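Local coordinates for decapping and exoribonuclease protein 1 (Kluyveromyces lactis, PDB 4GPS) that hydrolyses the NAD cap from the 5' end of RNAs, and as a 5'-3' exoribonuclease with decapping activity degrades RNA using a divalent metal cation, at residues F178-L181 against R182-I186; M202-Q205 against P206-I210; G267-N270 against D271-L275; V402-D405 against T406-L410. All blocks are in the same frame, centred on the assembly; numbering follows the deposited sequence.

Interaction 1 (F178-L181 against R182-I186); sequences FVSL and RHHII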
loop_
_atom_site.group_PDB
_atom_site.type_symbol
_atom_site.label_atom_id
_atom_site.label_comp_id
_atom_site.label_asym_id
_atom_site.label_seq_id
_atom_site.Cartn_x
_atom_site.Cartn_y
_atom_site.Cartn_z
ATOM N N PHE A 178 3.769 -15.022 -1.656
ATOM C CA PHE A 178 3.812 -14.093 -2.805
ATOM C C PHE A 178 4.785 -13.019 -2.343
ATOM O O PHE A 178 4.680 -12.539 -1.198
ATOM C CB PHE A 178 2.467 -13.426 -3.109
ATOM C CG PHE A 178 1.458 -14.338 -3.740
ATOM C CD1 PHE A 178 0.752 -15.265 -2.963
ATOM C CD2 PHE A 178 1.182 -14.252 -5.097
ATOM C CE1 PHE A 178 -0.215 -16.087 -3.520
ATOM C CE2 PHE A 178 0.216 -15.069 -5.664
ATOM C CZ PHE A 178 -0.490 -15.992 -4.874
ATOM N N VAL A 179 5.730 -12.672 -3.215
ATOM C CA VAL A 179 6.780 -11.674 -2.953
ATOM C C VAL A 179 6.483 -10.437 -3.802
ATOM O O VAL A 179 6.410 -10.527 -5.012
ATOM C CB VAL A 179 8.145 -12.271 -3.346
ATOM C CG1 VAL A 179 9.294 -11.317 -2.999
ATOM C CG2 VAL A 179 8.309 -13.619 -2.635
ATOM N N SER A 180 6.345 -9.267 -3.195
ATOM C CA SER A 180 5.964 -8.128 -4.010
ATOM C C SER A 180 6.144 -6.744 -3.380
ATOM O O SER A 180 6.266 -6.631 -2.165
ATOM C CB SER A 180 4.479 -8.339 -4.381
ATOM O OG SER A 180 3.912 -7.221 -5.021
ATOM N N LEU A 181 6.180 -5.691 -4.207
ATOM C CA LEU A 181 6.209 -4.339 -3.658
ATOM C C LEU A 181 4.758 -4.129 -3.175
ATOM O O LEU A 181 3.813 -4.684 -3.764
ATOM C CB LEU A 181 6.519 -3.320 -4.733
ATOM C CG LEU A 181 7.857 -3.584 -5.403
ATOM C CD1 LEU A 181 7.963 -2.730 -6.678
ATOM C CD2 LEU A 181 8.985 -3.318 -4.390
ATOM N N ARG A 182 4.574 -3.356 -2.106
ATOM C CA ARG A 182 3.244 -3.112 -1.571
ATOM C C ARG A 182 2.244 -2.565 -2.608
ATOM O O ARG A 182 1.075 -2.941 -2.616
ATOM C CB ARG A 182 3.324 -2.147 -0.395
ATOM C CG ARG A 182 1.978 -1.908 0.241
ATOM C CD ARG A 182 2.108 -1.132 1.521
ATOM N NE ARG A 182 2.727 0.134 1.219
ATOM C CZ ARG A 182 2.875 1.095 2.107
ATOM N NH1 ARG A 182 2.433 0.922 3.345
ATOM N NH2 ARG A 182 3.482 2.217 1.764
ATOM N N HIS A 183 2.711 -1.675 -3.476
ATOM C CA HIS A 183 1.881 -1.073 -4.512
ATOM C C HIS A 183 1.048 -2.105 -5.283
ATOM O O HIS A 183 -0.125 -1.874 -5.553
ATOM C CB HIS A 183 2.764 -0.287 -5.504
ATOM C CG HIS A 183 2.013 0.736 -6.286
ATOM N ND1 HIS A 183 1.769 2.008 -5.807
ATOM C CD2 HIS A 183 1.370 0.656 -7.478
ATOM C CE1 HIS A 183 1.004 2.666 -6.665
ATOM N NE2 HIS A 183 0.746 1.869 -7.688
ATOM N N HIS A 184 1.641 -3.239 -5.649
ATOM C CA HIS A 184 0.891 -4.238 -6.412
ATOM C C HIS A 184 -0.098 -5.023 -5.588
ATOM O O HIS A 184 -1.083 -5.510 -6.140
ATOM C CB HIS A 184 1.812 -5.210 -7.135
ATOM C CG HIS A 184 2.786 -4.538 -8.038
ATOM N ND1 HIS A 184 2.420 -3.512 -8.885
ATOM C CD2 HIS A 184 4.122 -4.690 -8.180
ATOM C CE1 HIS A 184 3.494 -3.054 -9.503
ATOM N NE2 HIS A 184 4.539 -3.751 -9.092
ATOM N N ILE A 185 0.157 -5.169 -4.285
ATOM C CA ILE A 185 -0.793 -5.887 -3.467
ATOM C C ILE A 185 -1.980 -4.921 -3.353
ATOM O O ILE A 185 -3.127 -5.297 -3.548
ATOM C CB ILE A 185 -0.212 -6.269 -2.069
ATOM C CG1 ILE A 185 1.039 -7.166 -2.217
ATOM C CG2 ILE A 185 -1.247 -7.042 -1.304
ATOM C CD1 ILE A 185 0.771 -8.402 -3.069
ATOM N N ILE A 186 -1.711 -3.661 -3.080
ATOM C CA ILE A 186 -2.802 -2.725 -3.020
ATOM C C ILE A 186 -3.607 -2.760 -4.355
ATOM O O ILE A 186 -4.845 -2.840 -4.329
ATOM C CB ILE A 186 -2.290 -1.287 -2.724
ATOM C CG1 ILE A 186 -1.728 -1.231 -1.313
ATOM C CG2 ILE A 186 -3.430 -0.256 -2.842
ATOM C CD1 ILE A 186 -0.731 -0.109 -1.120
#
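The carbonyl oxygen of L181 is gripped by two donors where strand 176-181 runs into helix 182-190. H184 N reaches L181 O at 3.2 Å, in a bent bond (137° at the hydrogen) with the donor well above the carbonyl plane. From the opposite face of that plane S180 OG donates to L181 O at 2.8 Å. Held on both faces, the peptide that joins L181 to R182 is probably restrained from turning. The serine hydroxyl points away from its own backbone N (chi1 172°), beside its carbonyl carbon, which brings it to the carbonyl of the next residue. S180 OG also sits 3.6 Å from H184 CB, near the plane of the imidazole and at its edge. I185 sends its delta methyl back toward the strand, and there I185 CD1 rests 3.9 Å from S180 CB. L181 brings CD1 up to the imidazole at an oblique slant, while I212 of strand 210-213 lies against S180, H184 and I185. R182 turns the other way: its chain, bent at chi3, carries NH1 to a salt bridge with E293, a ligand of the divalent metal, and NE to a citrate, probably from the crystallisation liquor, that H183 ND1 binds as well. The N-to-C directions of 178-181 and 182-186 are 106° apart, a sharp strand-to-helix junction beside the metal site of this PD-(D/E)XK nuclease fold.

Interaction 2 (M202-Q205 against P206-I210); sequences MTVQ and PDKNI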
loop_
_atom_site.group_PDB
_atom_site.type_symbol
_atom_site.label_atom_id
_atom_site.label_comp_id
_atom_site.label_asym_id
_atom_site.label_seq_id
_atom_site.Cartn_x
_atom_site.Cartn_y
_atom_site.Cartn_z
ATOM N N MET A 202 3.400 -12.254 -12.907
ATOM C CA MET A 202 3.570 -13.060 -11.720
ATOM C C MET A 202 4.376 -14.248 -12.138
ATOM O O MET A 202 3.975 -15.004 -13.032
ATOM C CB MET A 202 2.207 -13.456 -11.148
ATOM C CG MET A 202 1.471 -12.237 -10.622
ATOM S SD MET A 202 -0.051 -12.477 -9.688
ATOM C CE MET A 202 0.417 -13.723 -8.698
ATOM N N THR A 203 5.540 -14.376 -11.505
ATOM C CA THR A 203 6.474 -15.436 -11.808
ATOM C C THR A 203 6.506 -16.541 -10.763
ATOM O O THR A 203 6.764 -16.280 -9.591
ATOM C CB THR A 203 7.932 -14.875 -11.960
ATOM O OG1 THR A 203 7.979 -13.924 -13.038
ATOM C CG2 THR A 203 8.915 -16.017 -12.243
ATOM N N VAL A 204 6.246 -17.778 -11.186
ATOM C CA VAL A 204 6.318 -18.908 -10.268
ATOM C C VAL A 204 7.778 -19.322 -10.276
ATOM O O VAL A 204 8.258 -19.914 -11.253
ATOM C CB VAL A 204 5.478 -20.115 -10.740
ATOM C CG1 VAL A 204 5.748 -21.319 -9.840
ATOM C CG2 VAL A 204 4.000 -19.766 -10.722
ATOM N N GLN A 205 8.485 -19.008 -9.192
ATOM C CA GLN A 205 9.905 -19.341 -9.112
ATOM C C GLN A 205 10.111 -20.850 -8.919
ATOM O O GLN A 205 9.189 -21.581 -8.569
ATOM C CB GLN A 205 10.569 -18.570 -7.960
ATOM C CG GLN A 205 10.172 -17.100 -7.903
ATOM C CD GLN A 205 10.802 -16.355 -6.733
ATOM O OE1 GLN A 205 10.951 -16.910 -5.624
ATOM N NE2 GLN A 205 11.170 -15.084 -6.966
ATOM N N PRO A 206 11.335 -21.332 -9.153
ATOM C CA PRO A 206 11.573 -22.768 -8.973
ATOM C C PRO A 206 11.319 -23.260 -7.557
ATOM O O PRO A 206 11.050 -24.450 -7.365
ATOM C CB PRO A 206 13.020 -22.959 -9.431
ATOM C CG PRO A 206 13.606 -21.564 -9.441
ATOM C CD PRO A 206 12.456 -20.680 -9.853
ATOM N N ASP A 207 11.385 -22.367 -6.566
ATOM C CA ASP A 207 11.100 -22.794 -5.199
ATOM C C ASP A 207 9.580 -22.776 -4.913
ATOM O O ASP A 207 9.114 -23.060 -3.806
ATOM C CB ASP A 207 11.882 -21.953 -4.177
ATOM C CG ASP A 207 11.490 -20.466 -4.151
ATOM O OD1 ASP A 207 10.609 -19.975 -4.915
ATOM O OD2 ASP A 207 12.112 -19.781 -3.315
ATOM N N LYS A 208 8.814 -22.427 -5.940
ATOM C CA LYS A 208 7.357 -22.411 -5.873
ATOM C C LYS A 208 6.718 -21.196 -5.212
ATOM O O LYS A 208 5.489 -21.120 -5.090
ATOM C CB LYS A 208 6.863 -23.722 -5.253
ATOM C CG LYS A 208 7.195 -24.940 -6.142
ATOM C CD LYS A 208 6.525 -24.799 -7.515
ATOM C CE LYS A 208 7.090 -25.768 -8.543
ATOM N NZ LYS A 208 8.481 -25.361 -8.965
ATOM N N ASN A 209 7.542 -20.251 -4.774
ATOM C CA ASN A 209 7.001 -19.022 -4.222
ATOM C C ASN A 209 6.749 -18.155 -5.471
ATOM O O ASN A 209 7.304 -18.424 -6.527
ATOM C CB ASN A 209 7.998 -18.402 -3.241
ATOM C CG ASN A 209 7.993 -19.123 -1.923
ATOM O OD1 ASN A 209 9.034 -19.299 -1.260
ATOM N ND2 ASN A 209 6.803 -19.557 -1.524
ATOM N N ILE A 210 5.900 -17.146 -5.358
ATOM C CA ILE A 210 5.547 -16.305 -6.496
ATOM C C ILE A 210 5.987 -14.843 -6.386
ATOM O O ILE A 210 5.695 -14.149 -5.408
ATOM C CB ILE A 210 4.017 -16.353 -6.718
ATOM C CG1 ILE A 210 3.581 -17.799 -6.979
ATOM C CG2 ILE A 210 3.624 -15.465 -7.888
ATOM C CD1 ILE A 210 2.101 -18.054 -6.862
HETATM O O HOH W 1 8.149 -23.380 -11.180
#
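Q205 and D207 run alongside each other from the same edge of the turn, with Q205 CB 3.4 Å from D207 OD1. Q205 is extended beyond CG, and its CG passes over the carbonyl of N209, 3.4 Å from N209 O. D207 holds CG between its backbone N and carbonyl carbon (chi1 64°); this brings OD1 round to N209 N at 3.1 Å, an Asx turn, while OD2 bonds Y164. K208, bent at chi2 and chi4, folds back so that K208 NZ reaches P206 O at 3.2 Å and also a water that binds Q205 O weakly. An alanine in place of Q205 would take away CG and the amide, and would probably leave N209 O and the outer side of the D207 carboxylate less covered. The main chain forms a type I turn with a G1 beta bulge: K208 N bonds Q205 O at 2.8 Å, K208 takes a positive phi (80°), and Q205 N meets N209 O at 3.0 Å. Behind the turn, M202 bends its methyl toward I210, CE to CG2 3.7 Å. This hairpin end joins strands 198-204 and 210-213, with helix 370-393 over V204 and M202 and strand 176-181 along I210.

Interaction 3 (G267-N270 against D271-L275); sequences GSLN and DEIDL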
loop_
_atom_site.group_PDB
_atom_site.type_symbol
_atom_site.label_atom_id
_atom_site.label_comp_id
_atom_site.label_asym_id
_atom_site.label_seq_id
_atom_site.Cartn_x
_atom_site.Cartn_y
_atom_site.Cartn_z
ATOM N N GLY A 267 3.723 -11.574 6.458
ATOM C CA GLY A 267 2.450 -11.788 7.088
ATOM C C GLY A 267 1.741 -12.959 6.480
ATOM O O GLY A 267 2.038 -13.384 5.365
ATOM N N SER A 268 0.776 -13.472 7.226
ATOM C CA SER A 268 0.026 -14.634 6.793
ATOM C C SER A 268 -1.330 -14.177 6.291
ATOM O O SER A 268 -1.989 -13.330 6.906
ATOM C CB SER A 268 -0.131 -15.603 7.968
ATOM O OG SER A 268 -0.715 -16.804 7.543
ATOM N N LEU A 269 -1.731 -14.724 5.157
ATOM C CA LEU A 269 -3.002 -14.385 4.572
ATOM C C LEU A 269 -3.942 -15.586 4.689
ATOM O O LEU A 269 -5.151 -15.432 4.935
ATOM C CB LEU A 269 -2.753 -13.973 3.112
ATOM C CG LEU A 269 -3.578 -14.141 1.832
ATOM C CD1 LEU A 269 -4.993 -14.575 2.042
ATOM C CD2 LEU A 269 -3.546 -12.824 1.122
ATOM N N ASN A 270 -3.341 -16.770 4.573
ATOM C CA ASN A 270 -4.020 -18.068 4.583
ATOM C C ASN A 270 -3.278 -19.141 5.306
ATOM O O ASN A 270 -2.143 -18.984 5.700
ATOM C CB ASN A 270 -4.112 -18.636 3.162
ATOM C CG ASN A 270 -5.409 -18.422 2.584
ATOM O OD1 ASN A 270 -6.251 -17.778 3.206
ATOM N ND2 ASN A 270 -5.624 -18.935 1.392
ATOM N N ASP A 271 -3.925 -20.290 5.361
ATOM C CA ASP A 271 -3.300 -21.451 5.920
ATOM C C ASP A 271 -2.394 -21.977 4.810
ATOM O O ASP A 271 -1.589 -22.867 5.034
ATOM C CB ASP A 271 -4.360 -22.476 6.294
ATOM C CG ASP A 271 -4.831 -22.316 7.727
ATOM O OD1 ASP A 271 -5.877 -22.912 8.074
ATOM O OD2 ASP A 271 -4.148 -21.607 8.511
ATOM N N GLU A 272 -2.519 -21.411 3.607
ATOM C CA GLU A 272 -1.693 -21.862 2.486
ATOM C C GLU A 272 -0.833 -20.742 1.880
ATOM O O GLU A 272 0.105 -21.005 1.117
ATOM C CB GLU A 272 -2.588 -22.430 1.380
ATOM C CG GLU A 272 -3.384 -23.673 1.741
ATOM C CD GLU A 272 -4.456 -23.993 0.708
ATOM O OE1 GLU A 272 -4.219 -23.794 -0.505
ATOM O OE2 GLU A 272 -5.548 -24.455 1.106
ATOM N N ILE A 273 -1.129 -19.504 2.266
ATOM C CA ILE A 273 -0.479 -18.344 1.682
ATOM C C ILE A 273 0.133 -17.295 2.633
ATOM O O ILE A 273 -0.525 -16.868 3.563
ATOM C CB ILE A 273 -1.533 -17.615 0.788
ATOM C CG1 ILE A 273 -1.976 -18.533 -0.343
ATOM C CG2 ILE A 273 -0.995 -16.272 0.283
ATOM C CD1 ILE A 273 -3.248 -18.003 -1.060
ATOM N N ASP A 274 1.383 -16.885 2.380
ATOM C CA ASP A 274 2.044 -15.827 3.153
ATOM C C ASP A 274 2.388 -14.744 2.141
ATOM O O ASP A 274 2.426 -15.013 0.947
ATOM C CB ASP A 274 3.381 -16.264 3.804
ATOM C CG ASP A 274 3.196 -17.092 5.050
ATOM O OD1 ASP A 274 2.117 -17.012 5.660
ATOM O OD2 ASP A 274 4.142 -17.827 5.417
ATOM N N LEU A 275 2.670 -13.538 2.634
ATOM C CA LEU A 275 3.067 -12.427 1.795
ATOM C C LEU A 275 4.377 -11.825 2.320
ATOM O O LEU A 275 4.529 -11.632 3.527
ATOM C CB LEU A 275 2.009 -11.326 1.817
ATOM C CG LEU A 275 0.660 -11.475 1.139
ATOM C CD1 LEU A 275 0.149 -10.047 0.841
ATOM C CD2 LEU A 275 0.769 -12.299 -0.138
#
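L269 and N270 share a single acceptor across the hairpin, the carbonyl oxygen of I273. L269 N bonds I273 O at 2.9 Å, tilted from the carbonyl plane, and N270 N bonds I273 O at 3.0 Å, in that plane and on a lone pair. Two consecutive amides on one oxygen, with L269 at a psi of -35°, have the form of a classic beta bulge. Farther down, G267 and L275 exchange a pair of bonds, the shorter from L275 N to G267 O at 2.8 Å. The side chain of I273 lies alongside both L269 and N270: its CG2, anti to the backbone N, sits 3.7 Å from L269 CG, and I273 CB is 3.7 Å from N270 CB. An alanine in place of I273 would remove CG2 and the CG1-CD1 arm and would probably open a gap between L269 and F178, the phenylalanine of strand 176-181 that I273 touches. Outward from these contacts, L269 meets F377 and F381 of helix 370-393, while E272 pairs with K385 of the same helix. On the face of S268 and D274, D274 OD1 lies 3.4 Å from S268 CA, and K175 holds both side chains through a salt bridge and a hydrogen bond. The hairpin is thus amphipathic: apolar where L269, I273 and L275 project, and on the S268 side carrying a buried carboxylate whose charge the lysine probably offsets.

Interaction 4 (V402-D405 against T406-L410); sequences VQID and TNLTL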
loop_
_atom_site.group_PDB
_atom_site.type_symbol
_atom_site.label_atom_id
_atom_site.label_comp_id
_atom_site.label_asym_id
_atom_site.label_seq_id
_atom_site.Cartn_x
_atom_site.Cartn_y
_atom_site.Cartn_z
ATOM N N VAL A 402 -0.919 -11.508 -15.749
ATOM C CA VAL A 402 -2.123 -11.640 -14.961
ATOM C C VAL A 402 -2.986 -10.423 -15.167
ATOM O O VAL A 402 -2.522 -9.271 -14.998
ATOM C CB VAL A 402 -1.801 -11.815 -13.455
ATOM C CG1 VAL A 402 -3.073 -11.800 -12.664
ATOM C CG2 VAL A 402 -1.073 -13.131 -13.221
ATOM N N GLN A 403 -4.242 -10.668 -15.553
ATOM C CA GLN A 403 -5.162 -9.562 -15.788
ATOM C C GLN A 403 -6.508 -9.744 -15.168
ATOM O O GLN A 403 -7.032 -10.868 -15.062
ATOM C CB GLN A 403 -5.325 -9.305 -17.283
ATOM C CG GLN A 403 -4.044 -8.813 -17.874
ATOM C CD GLN A 403 -4.025 -8.912 -19.362
ATOM O OE1 GLN A 403 -4.796 -8.238 -20.042
ATOM N NE2 GLN A 403 -3.143 -9.758 -19.888
ATOM N N ILE A 404 -7.072 -8.614 -14.771
ATOM C CA ILE A 404 -8.365 -8.611 -14.152
ATOM C C ILE A 404 -9.234 -7.491 -14.726
ATOM O O ILE A 404 -8.909 -6.317 -14.567
ATOM C CB ILE A 404 -8.221 -8.473 -12.621
ATOM C CG1 ILE A 404 -7.392 -9.638 -12.079
ATOM C CG2 ILE A 404 -9.613 -8.489 -11.951
ATOM C CD1 ILE A 404 -7.358 -9.714 -10.505
ATOM N N ASP A 405 -10.311 -7.883 -15.423
ATOM C CA ASP A 405 -11.313 -6.988 -16.041
ATOM C C ASP A 405 -11.880 -6.053 -15.013
ATOM O O ASP A 405 -11.707 -6.259 -13.817
ATOM C CB ASP A 405 -12.574 -7.762 -16.476
ATOM C CG ASP A 405 -12.448 -8.360 -17.798
ATOM O OD1 ASP A 405 -11.768 -7.740 -18.640
ATOM O OD2 ASP A 405 -13.038 -9.442 -17.999
ATOM N N THR A 406 -12.645 -5.084 -15.495
ATOM C CA THR A 406 -13.347 -4.227 -14.585
ATOM C C THR A 406 -14.542 -5.066 -14.117
ATOM O O THR A 406 -15.239 -4.662 -13.200
ATOM C CB THR A 406 -13.850 -2.935 -15.242
ATOM O OG1 THR A 406 -14.483 -3.245 -16.490
ATOM C CG2 THR A 406 -12.686 -1.966 -15.459
ATOM N N ASN A 407 -14.761 -6.228 -14.744
ATOM C CA ASN A 407 -15.855 -7.151 -14.360
ATOM C C ASN A 407 -15.327 -8.231 -13.446
ATOM O O ASN A 407 -16.008 -9.224 -13.206
ATOM C CB ASN A 407 -16.454 -7.910 -15.558
ATOM C CG ASN A 407 -17.059 -7.000 -16.599
ATOM O OD1 ASN A 407 -17.962 -6.205 -16.304
ATOM N ND2 ASN A 407 -16.569 -7.112 -17.839
ATOM N N LEU A 408 -14.098 -8.061 -12.977
ATOM C CA LEU A 408 -13.446 -9.035 -12.121
ATOM C C LEU A 408 -13.202 -10.365 -12.821
ATOM O O LEU A 408 -13.155 -11.412 -12.179
ATOM C CB LEU A 408 -14.232 -9.246 -10.831
ATOM C CG LEU A 408 -14.539 -7.911 -10.140
ATOM C CD1 LEU A 408 -15.134 -8.179 -8.758
ATOM C CD2 LEU A 408 -13.268 -7.079 -10.025
ATOM N N THR A 409 -13.059 -10.342 -14.140
ATOM C CA THR A 409 -12.729 -11.582 -14.828
ATOM C C THR A 409 -11.196 -11.699 -14.857
ATOM O O THR A 409 -10.496 -10.815 -15.372
ATOM C CB THR A 409 -13.256 -11.613 -16.263
ATOM O OG1 THR A 409 -14.672 -11.825 -16.234
ATOM C CG2 THR A 409 -12.593 -12.747 -17.055
ATOM N N LEU A 410 -10.686 -12.789 -14.293
ATOM C CA LEU A 410 -9.259 -13.045 -14.218
ATOM C C LEU A 410 -8.732 -13.746 -15.471
ATOM O O LEU A 410 -9.299 -14.737 -15.896
ATOM C CB LEU A 410 -8.964 -13.925 -12.977
ATOM C CG LEU A 410 -7.593 -14.615 -12.927
ATOM C CD1 LEU A 410 -6.529 -13.538 -12.771
ATOM C CD2 LEU A 410 -7.525 -15.636 -11.792
#
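I404 and L410 form an antiparallel non-hydrogen-bonded pair, their CA atoms 4.5 Å apart, on the two sides of the chain reversal. Next to it D405 N bonds T409 O at 2.9 Å, a nearly straight bond at 167°, with the donor tilted from the carbonyl plane. T409 O receives I404 CA-H too, and Q403 O accepts a similar CA-H contact from L410 CA at 3.2 Å. The turn itself is type I, from D405 to L408, closed by a weak bond from L408 N to D405 O at 3.1 Å. L410 gives the main apolar contact. Its CG points away from the backbone N (chi1 164°) and the chain then bends at chi2, which leads CD1 back across the hairpin. There L410 CD1 meets V402 CG1 at 3.9 Å and I404 CG1 at 4.1 Å, crossing both side chains obliquely. The other branch of I404 faces the turn, with I404 CG2 resting 3.9 Å from L408 CA. D405 and T409 run side by side, though their approach in the model is too tight for its detail to be trusted. Helix 370-393 covers V402, I404 and L410 through L384, I380 and V383, and L408 reaches F67 and Y366. With L408 at a positive phi (65°), the geometry is that of a beta hairpin closed by a type I turn and G1 bulge, joining strands 399-404 and 409-414.

Overall arrangement
Interaction 1 touches both interaction 2 and interaction 3. V179 N meets I210 O of interaction 2 at 2.6 Å, and on the other flank F178 N meets D274 O of interaction 3 at 2.9 Å, so strand 176-181 runs between strands 210-213 and 273-285. The phenylalanine ring packs on interaction 2 as well, F178 CE2 to M202 CE 3.3 Å, and M202 SD passes the contact on to V402 CG2 of interaction 4 at 3.7 Å. Interactions 3 and 4 do not touch, their nearest atoms about 12 Å apart, but helix 370-393 packs against both. Interaction 1 alone reaches the metal site, through R182; the three turns lie away from it.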